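Local coordinates for protein sulfate transporter 4.1, chloroplastic (PDB 7LHV) that transports sulfate across a membrane together with protons and may help regulate sulfate assimilation, at residues 177-185 / 381-389; 198-209 / 345-353. One frame throughout, in Å; residues are numbered along the deposited sequence.

Contact 1 of 2, residues 177-185 / 381-389; sequences LAILLALLV and LFSAYPATG
The pyrrolidine ring of Pro386 lies over the backbone of helix 173-194 at Ala182, its CG 3.6 Å from Ala182 CA. The peptide carrying it belongs to the transmembrane domain of this SLC26/SulP transporter. There, an extended run after helix 365-381 leads into strand 388-389 and then helix 391-399; the strand pairs antiparallel with strand 149-150, which enters helix 153-166. Such facing half-helices frame the substrate site in relatives, and probably do so here. No hydrogen bond crosses between 177-185 and 381-389; small side chains of the helix instead let the loop come close, with Ala182 and Pro386 only 4.3 Å apart between their CA atoms. Ala384 O lies against the Ala182 methyl, 3.3 Å from CB. The neighbouring ring atom, Pro386 CD, packs 3.7 Å from Ala182 CB. Leu181 and Val185 reach the ring more loosely, Val185 CG2 standing 4.4 Å from Pro386 CG. Farther toward the start of the helix, Ala178 CB meets Tyr385 CB at 3.9 Å. Only the root of this tyrosine touches the helix: with CG set between the backbone N and the carbonyl carbon (chi1 86°), the ring is carried away, and its OH is hydrogen-bonded to Ser156 OG on helix 153-166. Tyr385 O receives a further bond from Ser130 OG, and Ala387 N donates to Asn376 OD1 on helix 365-381. Beside Ala178, Ile179 reaches toward the start of the loop, its extended CG1-CD1 arm (chi2 165°) ending with CD1 3.8 Å from Ser383 CA.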
loop_
_atom_site.group_PDB
_atom_site.type_symbol
_atom_site.label_atom_id
_atom_site.label_comp_id
_atom_site.label_asym_id
_atom_site.label_seq_id
_atom_site.Cartn_x
_atom_site.Cartn_y
_atom_site.Cartn_z
ATOM N N LEU A 177 7.272 -31.109 3.969
ATOM C CA LEU A 177 6.997 -29.751 3.520
ATOM C C LEU A 177 5.784 -29.169 4.228
ATOM O O LEU A 177 5.788 -27.994 4.605
ATOM C CB LEU A 177 6.805 -29.730 2.006
ATOM C CG LEU A 177 8.088 -29.712 1.177
ATOM C CD1 LEU A 177 7.772 -29.924 -0.291
ATOM C CD2 LEU A 177 8.824 -28.406 1.384
ATOM N N ALA A 178 4.735 -29.971 4.422
ATOM C CA ALA A 178 3.554 -29.482 5.131
ATOM C C ALA A 178 3.869 -29.164 6.588
ATOM O O ALA A 178 3.413 -28.143 7.122
ATOM C CB ALA A 178 2.425 -30.505 5.038
ATOM N N ILE A 179 4.650 -30.020 7.249
ATOM C CA ILE A 179 5.010 -29.772 8.643
ATOM C C ILE A 179 5.878 -28.522 8.762
ATOM O O ILE A 179 5.688 -27.693 9.666
ATOM C CB ILE A 179 5.700 -31.010 9.237
ATOM C CG1 ILE A 179 4.722 -32.182 9.286
ATOM C CG2 ILE A 179 6.229 -30.712 10.619
ATOM C CD1 ILE A 179 5.384 -33.513 9.516
ATOM N N LEU A 180 6.842 -28.360 7.853
ATOM C CA LEU A 180 7.660 -27.153 7.855
ATOM C C LEU A 180 6.820 -25.916 7.575
ATOM O O LEU A 180 7.058 -24.850 8.153
ATOM C CB LEU A 180 8.783 -27.279 6.827
ATOM C CG LEU A 180 9.634 -26.028 6.619
ATOM C CD1 LEU A 180 10.530 -25.781 7.817
ATOM C CD2 LEU A 180 10.444 -26.146 5.349
ATOM N N LEU A 181 5.836 -26.034 6.681
ATOM C CA LEU A 181 4.942 -24.918 6.411
ATOM C C LEU A 181 4.159 -24.541 7.656
ATOM O O LEU A 181 3.958 -23.355 7.937
ATOM C CB LEU A 181 3.997 -25.278 5.267
ATOM C CG LEU A 181 3.196 -24.140 4.646
ATOM C CD1 LEU A 181 4.124 -23.066 4.150
ATOM C CD2 LEU A 181 2.353 -24.668 3.506
ATOM N N ALA A 182 3.710 -25.538 8.418
ATOM C CA ALA A 182 3.015 -25.253 9.669
ATOM C C ALA A 182 3.925 -24.540 10.658
ATOM O O ALA A 182 3.503 -23.594 11.331
ATOM C CB ALA A 182 2.469 -26.545 10.271
ATOM N N LEU A 183 5.182 -24.983 10.762
ATOM C CA LEU A 183 6.123 -24.323 11.667
ATOM C C LEU A 183 6.373 -22.877 11.257
ATOM O O LEU A 183 6.405 -21.977 12.105
ATOM C CB LEU A 183 7.440 -25.093 11.713
ATOM C CG LEU A 183 8.550 -24.441 12.534
ATOM C CD1 LEU A 183 8.175 -24.403 14.000
ATOM C CD2 LEU A 183 9.860 -25.176 12.334
ATOM N N LEU A 184 6.560 -22.636 9.958
ATOM C CA LEU A 184 6.786 -21.276 9.482
ATOM C C LEU A 184 5.564 -20.400 9.718
ATOM O O LEU A 184 5.692 -19.233 10.102
ATOM C CB LEU A 184 7.155 -21.292 8.000
ATOM C CG LEU A 184 8.463 -21.989 7.634
ATOM C CD1 LEU A 184 8.578 -22.131 6.132
ATOM C CD2 LEU A 184 9.647 -21.231 8.196
ATOM N N VAL A 185 4.367 -20.948 9.493
ATOM C CA VAL A 185 3.146 -20.194 9.744
ATOM C C VAL A 185 3.035 -19.844 11.219
ATOM O O VAL A 185 2.683 -18.715 11.580
ATOM C CB VAL A 185 1.919 -20.982 9.252
ATOM C CG1 VAL A 185 0.653 -20.434 9.875
ATOM C CG2 VAL A 185 1.831 -20.926 7.743
ATOM N N LEU A 381 5.772 -29.414 15.647
ATOM C CA LEU A 381 6.618 -30.304 16.429
ATOM C C LEU A 381 6.012 -31.689 16.598
ATOM O O LEU A 381 6.755 -32.640 16.856
ATOM C CB LEU A 381 6.907 -29.703 17.804
ATOM C CG LEU A 381 7.758 -28.436 17.828
ATOM C CD1 LEU A 381 8.221 -28.151 19.241
ATOM C CD2 LEU A 381 8.942 -28.574 16.893
ATOM N N PHE A 382 4.697 -31.831 16.454
ATOM C CA PHE A 382 4.047 -33.132 16.578
ATOM C C PHE A 382 3.371 -33.548 15.276
ATOM O O PHE A 382 2.272 -34.107 15.279
ATOM C CB PHE A 382 3.052 -33.134 17.732
ATOM C CG PHE A 382 3.682 -33.385 19.064
ATOM C CD1 PHE A 382 3.849 -34.675 19.531
ATOM C CD2 PHE A 382 4.119 -32.332 19.845
ATOM C CE1 PHE A 382 4.433 -34.910 20.756
ATOM C CE2 PHE A 382 4.703 -32.561 21.071
ATOM C CZ PHE A 382 4.860 -33.851 21.528
ATOM N N SER A 383 4.024 -33.281 14.144
ATOM C CA SER A 383 3.616 -33.783 12.829
ATOM C C SER A 383 2.199 -33.340 12.456
ATOM O O SER A 383 1.299 -34.153 12.255
ATOM C CB SER A 383 3.739 -35.308 12.771
ATOM O OG SER A 383 5.006 -35.740 13.229
ATOM N N ALA A 384 2.018 -32.026 12.344
ATOM C CA ALA A 384 0.750 -31.456 11.920
ATOM C C ALA A 384 0.990 -30.365 10.887
ATOM O O ALA A 384 2.045 -29.730 10.869
ATOM C CB ALA A 384 -0.033 -30.881 13.101
ATOM N N TYR A 385 0.000 -30.152 10.032
ATOM C CA TYR A 385 0.038 -29.123 9.006
ATOM C C TYR A 385 -0.904 -27.981 9.385
ATOM O O TYR A 385 -1.779 -28.160 10.238
ATOM C CB TYR A 385 -0.311 -29.731 7.635
ATOM C CG TYR A 385 -1.773 -29.824 7.267
ATOM C CD1 TYR A 385 -2.526 -30.937 7.607
ATOM C CD2 TYR A 385 -2.386 -28.821 6.532
ATOM C CE1 TYR A 385 -3.857 -31.030 7.253
ATOM C CE2 TYR A 385 -3.713 -28.906 6.176
ATOM C CZ TYR A 385 -4.442 -30.013 6.537
ATOM O OH TYR A 385 -5.764 -30.098 6.180
ATOM N N PRO A 386 -0.743 -26.788 8.795
ATOM C CA PRO A 386 -1.311 -25.577 9.408
ATOM C C PRO A 386 -2.802 -25.691 9.703
ATOM O O PRO A 386 -3.580 -26.207 8.899
ATOM C CB PRO A 386 -1.040 -24.494 8.360
ATOM C CG PRO A 386 0.113 -24.973 7.614
ATOM C CD PRO A 386 -0.005 -26.460 7.562
ATOM N N ALA A 387 -3.189 -25.195 10.875
ATOM C CA ALA A 387 -4.562 -25.260 11.350
ATOM C C ALA A 387 -4.999 -23.879 11.813
ATOM O O ALA A 387 -4.294 -23.232 12.594
ATOM C CB ALA A 387 -4.698 -26.263 12.498
ATOM N N THR A 388 -6.160 -23.432 11.333
ATOM C CA THR A 388 -6.714 -22.149 11.749
ATOM C C THR A 388 -8.166 -22.309 12.180
ATOM O O THR A 388 -8.675 -23.430 12.255
ATOM C CB THR A 388 -6.611 -21.118 10.623
ATOM O OG1 THR A 388 -7.265 -21.620 9.453
ATOM C CG2 THR A 388 -5.157 -20.824 10.298
ATOM N N GLY A 389 -8.836 -21.196 12.466
ATOM C CA GLY A 389 -10.228 -21.259 12.867
ATOM C C GLY A 389 -11.129 -21.703 11.731
ATOM O O GLY A 389 -10.867 -21.448 10.557
#

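Contact 2 of 2, residues 198-209 / 345-353. With LBN (1-palmitoyl-2-oleoyl-sn-glycero-3-phosphocholine), chain E; S1P ((2S,3R,4E)-2-amino-3-hydroxyoctadec-4-en-1-yl dihydrogen phosphate), chain G.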
loop_
_atom_site.group_PDB
_atom_site.type_symbol
_atom_site.label_atom_id
_atom_site.label_comp_id
_atom_site.label_asym_id
_atom_site.label_seq_id
_atom_site.Cartn_x
_atom_site.Cartn_y
_atom_site.Cartn_z
ATOM N N GLY A 198 -0.868 -6.846 13.232
ATOM C CA GLY A 198 -2.015 -7.369 12.514
ATOM C C GLY A 198 -2.786 -6.326 11.736
ATOM O O GLY A 198 -3.482 -6.674 10.778
ATOM N N TRP A 199 -2.677 -5.053 12.122
ATOM C CA TRP A 199 -3.410 -4.000 11.430
ATOM C C TRP A 199 -2.880 -3.741 10.027
ATOM O O TRP A 199 -3.564 -3.089 9.233
ATOM C CB TRP A 199 -3.366 -2.707 12.244
ATOM C CG TRP A 199 -1.988 -2.312 12.653
ATOM C CD1 TRP A 199 -1.358 -2.630 13.818
ATOM C CD2 TRP A 199 -1.056 -1.542 11.890
ATOM N NE1 TRP A 199 -0.093 -2.099 13.831
ATOM C CE2 TRP A 199 0.116 -1.426 12.657
ATOM C CE3 TRP A 199 -1.099 -0.937 10.631
ATOM C CZ2 TRP A 199 1.234 -0.732 12.209
ATOM C CZ3 TRP A 199 0.010 -0.248 10.190
ATOM C CH2 TRP A 199 1.161 -0.151 10.976
ATOM N N LEU A 200 -1.683 -4.232 9.702
ATOM C CA LEU A 200 -1.125 -4.033 8.370
ATOM C C LEU A 200 -1.858 -4.823 7.297
ATOM O O LEU A 200 -1.659 -4.549 6.110
ATOM C CB LEU A 200 0.354 -4.421 8.355
ATOM C CG LEU A 200 1.365 -3.305 8.605
ATOM C CD1 LEU A 200 2.753 -3.892 8.775
ATOM C CD2 LEU A 200 1.341 -2.300 7.470
ATOM N N ILE A 201 -2.692 -5.785 7.680
ATOM C CA ILE A 201 -3.387 -6.626 6.724
ATOM C C ILE A 201 -4.882 -6.328 6.671
ATOM O O ILE A 201 -5.498 -6.496 5.612
ATOM C CB ILE A 201 -3.134 -8.114 7.044
ATOM C CG1 ILE A 201 -1.638 -8.411 7.022
ATOM C CG2 ILE A 201 -3.828 -9.019 6.048
ATOM C CD1 ILE A 201 -0.995 -8.153 5.683
ATOM N N ARG A 202 -5.476 -5.853 7.765
ATOM C CA ARG A 202 -6.919 -5.665 7.848
ATOM C C ARG A 202 -7.436 -4.529 6.975
ATOM O O ARG A 202 -8.628 -4.217 7.055
ATOM C CB ARG A 202 -7.327 -5.430 9.302
ATOM C CG ARG A 202 -6.877 -6.532 10.241
ATOM C CD ARG A 202 -7.354 -6.288 11.663
ATOM N NE ARG A 202 -6.479 -6.924 12.639
ATOM C CZ ARG A 202 -6.450 -8.227 12.885
ATOM N NH1 ARG A 202 -7.263 -9.066 12.263
ATOM N NH2 ARG A 202 -5.587 -8.700 13.777
ATOM N N PHE A 203 -6.593 -3.901 6.158
ATOM C CA PHE A 203 -7.082 -2.921 5.199
ATOM C C PHE A 203 -7.734 -3.564 3.985
ATOM O O PHE A 203 -8.360 -2.854 3.192
ATOM C CB PHE A 203 -5.942 -2.002 4.746
ATOM C CG PHE A 203 -4.989 -2.646 3.779
ATOM C CD1 PHE A 203 -3.894 -3.353 4.236
ATOM C CD2 PHE A 203 -5.185 -2.543 2.413
ATOM C CE1 PHE A 203 -3.019 -3.947 3.354
ATOM C CE2 PHE A 203 -4.316 -3.138 1.531
ATOM C CZ PHE A 203 -3.231 -3.840 2.001
ATOM N N ILE A 204 -7.596 -4.878 3.816
ATOM C CA ILE A 204 -8.152 -5.551 2.649
ATOM C C ILE A 204 -9.667 -5.608 2.773
ATOM O O ILE A 204 -10.207 -6.019 3.807
ATOM C CB ILE A 204 -7.546 -6.952 2.498
ATOM C CG1 ILE A 204 -6.026 -6.854 2.394
ATOM C CG2 ILE A 204 -8.112 -7.647 1.280
ATOM C CD1 ILE A 204 -5.321 -8.177 2.489
ATOM N N SER A 205 -10.361 -5.190 1.718
ATOM C CA SER A 205 -11.812 -5.112 1.755
ATOM C C SER A 205 -12.423 -6.501 1.871
ATOM O O SER A 205 -11.845 -7.498 1.435
ATOM C CB SER A 205 -12.341 -4.410 0.507
ATOM O OG SER A 205 -12.104 -5.184 -0.650
ATOM N N HIS A 206 -13.607 -6.560 2.482
ATOM C CA HIS A 206 -14.283 -7.841 2.639
ATOM C C HIS A 206 -14.774 -8.384 1.305
ATOM O O HIS A 206 -14.922 -9.601 1.154
ATOM C CB HIS A 206 -15.448 -7.710 3.617
ATOM C CG HIS A 206 -16.202 -8.985 3.826
ATOM N ND1 HIS A 206 -15.629 -10.105 4.388
ATOM C CD2 HIS A 206 -17.483 -9.320 3.542
ATOM C CE1 HIS A 206 -16.524 -11.074 4.444
ATOM N NE2 HIS A 206 -17.658 -10.623 3.938
ATOM N N SER A 207 -15.038 -7.510 0.332
ATOM C CA SER A 207 -15.451 -7.978 -0.986
ATOM C C SER A 207 -14.345 -8.779 -1.657
ATOM O O SER A 207 -14.609 -9.806 -2.292
ATOM C CB SER A 207 -15.855 -6.794 -1.859
ATOM O OG SER A 207 -16.782 -5.967 -1.183
ATOM N N VAL A 208 -13.101 -8.319 -1.531
ATOM C CA VAL A 208 -11.974 -9.034 -2.118
ATOM C C VAL A 208 -11.836 -10.416 -1.492
ATOM O O VAL A 208 -11.661 -11.421 -2.194
ATOM C CB VAL A 208 -10.690 -8.203 -1.959
ATOM C CG1 VAL A 208 -9.468 -9.084 -2.065
ATOM C CG2 VAL A 208 -10.644 -7.104 -3.000
ATOM N N ILE A 209 -11.929 -10.488 -0.163
ATOM C CA ILE A 209 -11.817 -11.768 0.530
ATOM C C ILE A 209 -12.961 -12.690 0.135
ATOM O O ILE A 209 -12.761 -13.889 -0.083
ATOM C CB ILE A 209 -11.770 -11.547 2.051
ATOM C CG1 ILE A 209 -10.580 -10.665 2.422
ATOM C CG2 ILE A 209 -11.692 -12.872 2.777
ATOM C CD1 ILE A 209 -10.674 -10.079 3.806
ATOM N N ILE A 345 -5.086 -13.824 10.014
ATOM C CA ILE A 345 -5.329 -12.461 10.468
ATOM C C ILE A 345 -6.713 -11.998 10.037
ATOM O O ILE A 345 -7.403 -11.283 10.773
ATOM C CB ILE A 345 -4.224 -11.521 9.958
ATOM C CG1 ILE A 345 -2.884 -11.896 10.584
ATOM C CG2 ILE A 345 -4.558 -10.078 10.270
ATOM C CD1 ILE A 345 -1.712 -11.176 9.978
ATOM N N LEU A 346 -7.152 -12.411 8.850
ATOM C CA LEU A 346 -8.371 -11.855 8.279
ATOM C C LEU A 346 -9.610 -12.664 8.633
ATOM O O LEU A 346 -10.675 -12.085 8.869
ATOM C CB LEU A 346 -8.233 -11.755 6.758
ATOM C CG LEU A 346 -7.245 -10.704 6.256
ATOM C CD1 LEU A 346 -7.096 -10.793 4.751
ATOM C CD2 LEU A 346 -7.681 -9.313 6.670
ATOM N N GLU A 347 -9.499 -13.991 8.678
ATOM C CA GLU A 347 -10.656 -14.852 8.896
ATOM C C GLU A 347 -10.751 -15.358 10.331
ATOM O O GLU A 347 -11.763 -15.135 10.999
ATOM C CB GLU A 347 -10.620 -16.027 7.913
ATOM C CG GLU A 347 -10.814 -15.614 6.469
ATOM C CD GLU A 347 -10.755 -16.789 5.517
ATOM O OE1 GLU A 347 -10.441 -17.908 5.971
ATOM O OE2 GLU A 347 -11.026 -16.592 4.315
ATOM N N SER A 348 -9.712 -16.041 10.818
ATOM C CA SER A 348 -9.783 -16.656 12.142
ATOM C C SER A 348 -9.956 -15.612 13.237
ATOM O O SER A 348 -10.771 -15.788 14.154
ATOM C CB SER A 348 -8.533 -17.493 12.396
ATOM O OG SER A 348 -8.420 -17.829 13.767
ATOM N N VAL A 349 -9.200 -14.517 13.161
ATOM C CA VAL A 349 -9.329 -13.462 14.159
ATOM C C VAL A 349 -10.699 -12.805 14.062
ATOM O O VAL A 349 -11.295 -12.431 15.078
ATOM C CB VAL A 349 -8.188 -12.443 14.004
ATOM C CG1 VAL A 349 -8.426 -11.240 14.889
ATOM C CG2 VAL A 349 -6.864 -13.092 14.349
ATOM N N GLY A 350 -11.223 -12.654 12.846
ATOM C CA GLY A 350 -12.565 -12.115 12.695
ATOM C C GLY A 350 -13.620 -12.995 13.334
ATOM O O GLY A 350 -14.539 -12.499 13.995
ATOM N N ILE A 351 -13.502 -14.312 13.153
ATOM C CA ILE A 351 -14.433 -15.241 13.788
ATOM C C ILE A 351 -14.328 -15.142 15.303
ATOM O O ILE A 351 -15.342 -15.119 16.011
ATOM C CB ILE A 351 -14.176 -16.679 13.302
ATOM C CG1 ILE A 351 -14.352 -16.778 11.790
ATOM C CG2 ILE A 351 -15.113 -17.643 13.994
ATOM C CD1 ILE A 351 -13.818 -18.060 11.209
ATOM N N ALA A 352 -13.099 -15.085 15.823
ATOM C CA ALA A 352 -12.921 -14.979 17.266
ATOM C C ALA A 352 -13.544 -13.699 17.809
ATOM O O ALA A 352 -14.223 -13.723 18.841
ATOM C CB ALA A 352 -11.437 -15.041 17.619
ATOM N N LYS A 353 -13.333 -12.573 17.123
ATOM C CA LYS A 353 -13.884 -11.304 17.587
ATOM C C LYS A 353 -15.407 -11.299 17.527
ATOM O O LYS A 353 -16.067 -10.809 18.451
ATOM C CB LYS A 353 -13.314 -10.148 16.766
ATOM C CG LYS A 353 -11.970 -9.649 17.261
ATOM C CD LYS A 353 -11.548 -8.385 16.539
ATOM C CE LYS A 353 -11.216 -8.667 15.084
ATOM N NZ LYS A 353 -10.479 -7.540 14.450
HETATM C C1 LBN E . 2.942 -0.956 16.168
HETATM P P1 LBN E . 0.556 -0.615 17.256
HETATM C C2 LBN E . 3.986 -1.883 16.734
HETATM C C3 LBN E . 5.365 -1.275 16.737
HETATM C C5 LBN E . 9.448 -8.879 20.780
HETATM O O1 LBN E . 1.602 -1.441 16.377
HETATM O O2 LBN E . 0.105 0.597 16.534
HETATM O O3 LBN E . 1.155 -0.467 18.596
HETATM O O4 LBN E . -0.721 -1.538 17.479
HETATM C C25 LBN E . 7.077 -2.568 15.765
HETATM O O5 LBN E . 6.413 -2.264 16.869
HETATM C C26 LBN E . 8.541 -2.721 15.995
HETATM O O6 LBN E . 6.560 -2.693 14.709
HETATM C C27 LBN E . 9.159 -3.753 15.063
HETATM C C28 LBN E . 9.438 -3.259 13.656
HETATM C C29 LBN E . 9.247 -4.329 12.600
HETATM C C30 LBN E . 10.158 -4.187 11.395
HETATM C C31 LBN E . 9.698 -4.983 10.189
HETATM C C34 LBN E . 4.202 -1.967 19.170
HETATM O O7 LBN E . 3.560 -2.348 18.057
HETATM C C35 LBN E . 4.990 -3.095 19.761
HETATM O O8 LBN E . 4.070 -0.892 19.684
HETATM C C36 LBN E . 4.892 -3.110 21.273
HETATM C C37 LBN E . 5.595 -4.280 21.895
HETATM C C38 LBN E . 6.441 -5.034 20.925
HETATM C C39 LBN E . 7.579 -5.761 21.586
HETATM C C40 LBN E . 7.141 -6.754 22.631
HETATM C C41 LBN E . 8.021 -7.986 22.639
HETATM C C42 LBN E . 9.066 -7.903 21.578
HETATM C C1 S1P G . 5.464 1.090 13.843
HETATM O O1 S1P G . 4.131 1.524 14.181
HETATM C C2 S1P G . 5.555 1.478 12.389
HETATM N N2 S1P G . 4.213 1.766 11.893
HETATM C C3 S1P G . 6.100 0.386 11.467
HETATM O O3 S1P G . 5.231 0.402 10.342
HETATM C C4 S1P G . 6.104 -0.971 12.086
HETATM C C5 S1P G . 6.606 -2.056 11.532
HETATM C C6 S1P G . 7.273 -2.242 10.214
HETATM C C7 S1P G . 6.346 -2.420 9.032
HETATM C C8 S1P G . 6.852 -1.717 7.804
HETATM C C9 S1P G . 6.959 -2.598 6.585
HETATM C C10 S1P G . 5.653 -2.761 5.847
HETATM C C11 S1P G . 5.774 -3.462 4.515
HETATM C C12 S1P G . 4.536 -3.343 3.650
HETATM C C13 S1P G . 3.482 -2.431 4.216
HETATM C C14 S1P G . 2.088 -2.727 3.730
HETATM C C15 S1P G . 2.029 -3.730 2.608
HETATM C C16 S1P G . 1.000 -4.828 2.806
HETATM P P22 S1P G . 3.704 2.925 14.805
HETATM O O23 S1P G . 4.872 3.476 15.590
HETATM O O24 S1P G . 3.448 3.837 13.647
HETATM O O25 S1P G . 2.515 2.740 15.618
#
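Trp199 NE1 donates a hydrogen bond of 3.1 Å to O1 of the bound phosphocholine lipid, its N-H pointing at the oxygen at 152°. The amino N2 of one sphingosine phosphate lies near the same indole's edge, while Leu200 CD2 packs on the alkyl tail of that lipid. The tryptophan also meets His494 of the second subunit edge-to-face, which puts this linker between transmembrane helices 173-194 and 206-229 at the lipid-lined dimer interface. Its other side rests on helix 330-358. A type I turn from Ile201 to Ile204 presents isoleucines to Leu346: Ile201 CG2 is 3.8 Å from Leu346 CG, and the Ile204 side chain crosses that of Leu346 at about a right angle, CD1 touching CD1. Ile209, one turn into helix 206-229, brings its own CD1 to 3.8 Å from Leu346 CD1, so that methyl touches the ends of both isoleucines. Leu346 and Val208 also line the site of another sphingosine phosphate. Ser205 N-caps this helix through a weak bond from Val208 N to its OG. Arg202, extended from CG to NE, reaches toward Ile345 and Val349, with NH1 2.7 Å from Ile345 O and Ile345 CG2 3.4 Å above the guanidinium plane, toward the rim. Over the opposite face comes Lys353 NZ, 4.2 Å from Arg202 NH1; two like charges this close probably repel, although NZ also makes a weak hydrogen bond to Ser365 OG. Val349 CG1 approaches obliquely, 3.6 Å from Arg202 NH1.

Followed from the N terminus, the chain runs through helix 173-194, whose residues 177-185 form the first half of contact 1, and almost at once into the linker and helix start at 198-209, the first half of contact 2. Some 135 residues later, helix 330-358 returns to close the inner loop at 345-353. Helix 365-381 follows, and its exit, 381-389, closes the outer loop on helix 173-194, so contact 2 lies wholly within the span of contact 1. Their centres are about 21 Å apart. Contact 1 ties helix 173-194 to the peptide between helices 365-381 and 391-399, and contact 2 faces the lipids and second subunit; they pack directly where Gly389 N comes 3.6 Å from Ser348 OG.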